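Local atomic coordinates of microtubule-associated serine/threonine-protein kinase 4 (Homo sapiens, PDB entry 2W7R), a protein that is a serine/threonine-protein kinase that probably associates with microtubules and whose PDZ domain, the part described here, probably binds peptide ligands. Residues H66-H70 with T71-E75. Numbering follows the deposited sequence.
Sequences HGLVH and TEVIE
Val69 and Glu72 meet in a local N-terminal helix cap, where the loop after strand 63-64 turns into helix 70-78, the helix that in PDZ domains flanks the peptide groove opposite strand 16-24. Val69 holds the N-cap position, and Glu72, three residues on, supplies one half of a capping box; valine has no side-chain acceptor for the other half. Val69 N donates to Glu72 OE1 at 2.8 Å with an N-H...O angle of 169°, and OE1 accepts through its anti lone pair. With CG anti to the carbonyl carbon (chi1 -64°) and the chain extended beyond it, the carboxylate reaches back to the N-cap, and CG comes within 3.4 Å of Val69 CG2. Helical bonding starts with Val73 N to Val69 O at 3.1 Å, while Glu72 N gives the same oxygen a weak, bent bond. Leu68 CB packs against Val73 CG2 at 3.9 Å. Val73, His70 and Ile74 all touch Ile18, so this face of the helix start lies against strand 16-24. His70 also packs on Gly26 of the second subunit. One turn along, Ile74 N hydrogen-bonds to His70 O at 3.0 Å, and Ile74 CG1 makes a CH-pi contact over one imidazole face, 3.9 Å from the His70 ring centroid and 24° off its normal.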
ATOM      1  N   HIS A  66      12.205  10.821   5.203  1.00 24.27           N
ATOM      2  CA  HIS A  66      12.043  10.313   6.563  1.00 25.03           C
ATOM      3  C   HIS A  66      11.966  11.460   7.565  1.00 25.40           C
ATOM      4  O   HIS A  66      12.750  12.405   7.502  1.00 26.05           O
ATOM      5  CB  HIS A  66      13.167   9.365   6.969  1.00 21.96           C
ATOM      6  CG  HIS A  66      13.129   9.015   8.421  1.00 23.09           C
ATOM      7  ND1 HIS A  66      13.861   9.697   9.371  1.00 26.20           N
ATOM      8  CD2 HIS A  66      12.400   8.097   9.097  1.00 24.57           C
ATOM      9  CE1 HIS A  66      13.599   9.200  10.567  1.00 27.69           C
ATOM     10  NE2 HIS A  66      12.718   8.227  10.429  1.00 25.74           N
ATOM     11  N   GLY A  67      11.008  11.376   8.483  1.00 26.67           N
ATOM     12  CA  GLY A  67      10.845  12.401   9.498  1.00 31.91           C
ATOM     13  C   GLY A  67      10.094  13.648   9.057  1.00 37.48           C
ATOM     14  O   GLY A  67       9.763  14.490   9.893  1.00 39.78           O
ATOM     15  N   LEU A  68       9.821  13.783   7.759  1.00 26.22           N
ATOM     16  CA  LEU A  68       9.083  14.947   7.270  1.00 26.95           C
ATOM     17  C   LEU A  68       7.582  14.730   7.358  1.00 29.02           C
ATOM     18  O   LEU A  68       7.092  13.623   7.139  1.00 30.39           O
ATOM     19  CB  LEU A  68       9.446  15.268   5.815  1.00 28.00           C
ATOM     20  CG  LEU A  68      10.908  15.565   5.490  1.00 32.31           C
ATOM     21  CD1 LEU A  68      11.060  15.881   4.004  1.00 29.48           C
ATOM     22  CD2 LEU A  68      11.435  16.704   6.349  1.00 39.23           C
ATOM     23  N   VAL A  69       6.849  15.790   7.667  1.00 27.10           N
ATOM     24  CA  VAL A  69       5.394  15.719   7.669  1.00 26.58           C
ATOM     25  C   VAL A  69       4.838  15.924   6.258  1.00 26.16           C
ATOM     26  O   VAL A  69       5.545  16.409   5.364  1.00 24.19           O
ATOM     27  CB  VAL A  69       4.779  16.748   8.640  1.00 35.20           C
ATOM     28  CG1 VAL A  69       5.344  16.547  10.041  1.00 37.30           C
ATOM     29  CG2 VAL A  69       5.043  18.160   8.157  1.00 32.91           C
ATOM     30  N   HIS A  70       3.570  15.565   6.067  1.00 27.39           N
ATOM     31  CA  HIS A  70       2.927  15.656   4.756  1.00 30.33           C
ATOM     32  C   HIS A  70       3.201  16.977   4.034  1.00 26.02           C
ATOM     33  O   HIS A  70       3.637  16.984   2.885  1.00 27.23           O
ATOM     34  CB  HIS A  70       1.411  15.422   4.875  1.00 27.00           C
ATOM     35  CG  HIS A  70       0.663  15.613   3.590  1.00 28.06           C
ATOM     36  ND1 HIS A  70       0.767  14.740   2.527  1.00 29.13           N
ATOM     37  CD2 HIS A  70      -0.212  16.575   3.199  1.00 24.35           C
ATOM     38  CE1 HIS A  70       0.001  15.161   1.535  1.00 32.70           C
ATOM     39  NE2 HIS A  70      -0.599  16.274   1.916  1.00 32.19           N
ATOM     40  N   THR A  71       2.939  18.094   4.705  0.50 28.01           N
ATOM     41  CA  THR A  71       3.075  19.402   4.068  0.50 28.89           C
ATOM     42  C   THR A  71       4.520  19.699   3.660  0.50 28.31           C
ATOM     43  O   THR A  71       4.760  20.392   2.673  0.50 30.33           O
ATOM     44  CB  THR A  71       2.539  20.537   4.967  0.50 32.10           C
ATOM     45  OG1 THR A  71       3.143  20.451   6.263  0.50 31.75           O
ATOM     46  CG2 THR A  71       1.027  20.433   5.107  0.50 26.19           C
ATOM     47  N   GLU A  72       5.478  19.168   4.417  1.00 26.13           N
ATOM     48  CA  GLU A  72       6.891  19.344   4.084  1.00 30.20           C
ATOM     49  C   GLU A  72       7.268  18.599   2.799  1.00 26.50           C
ATOM     50  O   GLU A  72       8.029  19.112   1.972  1.00 25.64           O
ATOM     51  CB  GLU A  72       7.787  18.903   5.245  1.00 26.65           C
ATOM     52  CG  GLU A  72       7.604  19.753   6.492  1.00 33.10           C
ATOM     53  CD  GLU A  72       8.461  19.298   7.652  1.00 37.53           C
ATOM     54  OE1 GLU A  72       8.343  18.123   8.058  1.00 36.53           O
ATOM     55  OE2 GLU A  72       9.248  20.120   8.164  1.00 39.69           O
ATOM     56  N   VAL A  73       6.739  17.392   2.638  1.00 22.82           N
ATOM     57  CA  VAL A  73       6.987  16.620   1.428  1.00 26.59           C
ATOM     58  C   VAL A  73       6.349  17.303   0.224  1.00 26.32           C
ATOM     59  O   VAL A  73       6.963  17.416  -0.836  1.00 24.10           O
ATOM     60  CB  VAL A  73       6.460  15.178   1.551  1.00 21.14           C
ATOM     61  CG1 VAL A  73       6.728  14.409   0.262  1.00 23.46           C
ATOM     62  CG2 VAL A  73       7.104  14.472   2.753  1.00 21.15           C
ATOM     63  N   ILE A  74       5.107  17.753   0.388  1.00 24.45           N
ATOM     64  CA  ILE A  74       4.420  18.478  -0.679  1.00 23.70           C
ATOM     65  C   ILE A  74       5.274  19.671  -1.108  1.00 27.65           C
ATOM     66  O   ILE A  74       5.470  19.915  -2.298  1.00 31.53           O
ATOM     67  CB  ILE A  74       3.036  18.956  -0.221  1.00 22.97           C
ATOM     68  CG1 ILE A  74       2.082  17.764  -0.087  1.00 30.26           C
ATOM     69  CG2 ILE A  74       2.465  19.993  -1.191  1.00 30.97           C
ATOM     70  CD1 ILE A  74       1.739  17.101  -1.407  1.00 32.24           C
ATOM     71  N   GLU A  75       5.811  20.387  -0.128  1.00 30.58           N
ATOM     72  CA  GLU A  75       6.644  21.553  -0.404  1.00 34.21           C
ATOM     73  C   GLU A  75       7.886  21.193  -1.225  1.00 39.02           C
ATOM     74  O   GLU A  75       8.293  21.956  -2.102  1.00 40.89           O
ATOM     75  CB  GLU A  75       7.044  22.244   0.904  1.00 40.05           C
ATOM     76  CG  GLU A  75       7.615  23.640   0.720  1.00 55.21           C
ATOM     77  CD  GLU A  75       6.603  24.610   0.136  1.00 70.16           C
ATOM     78  OE1 GLU A  75       5.391  24.301   0.156  1.00 70.57           O
ATOM     79  OE2 GLU A  75       7.022  25.685  -0.344  1.00 77.76           O
TER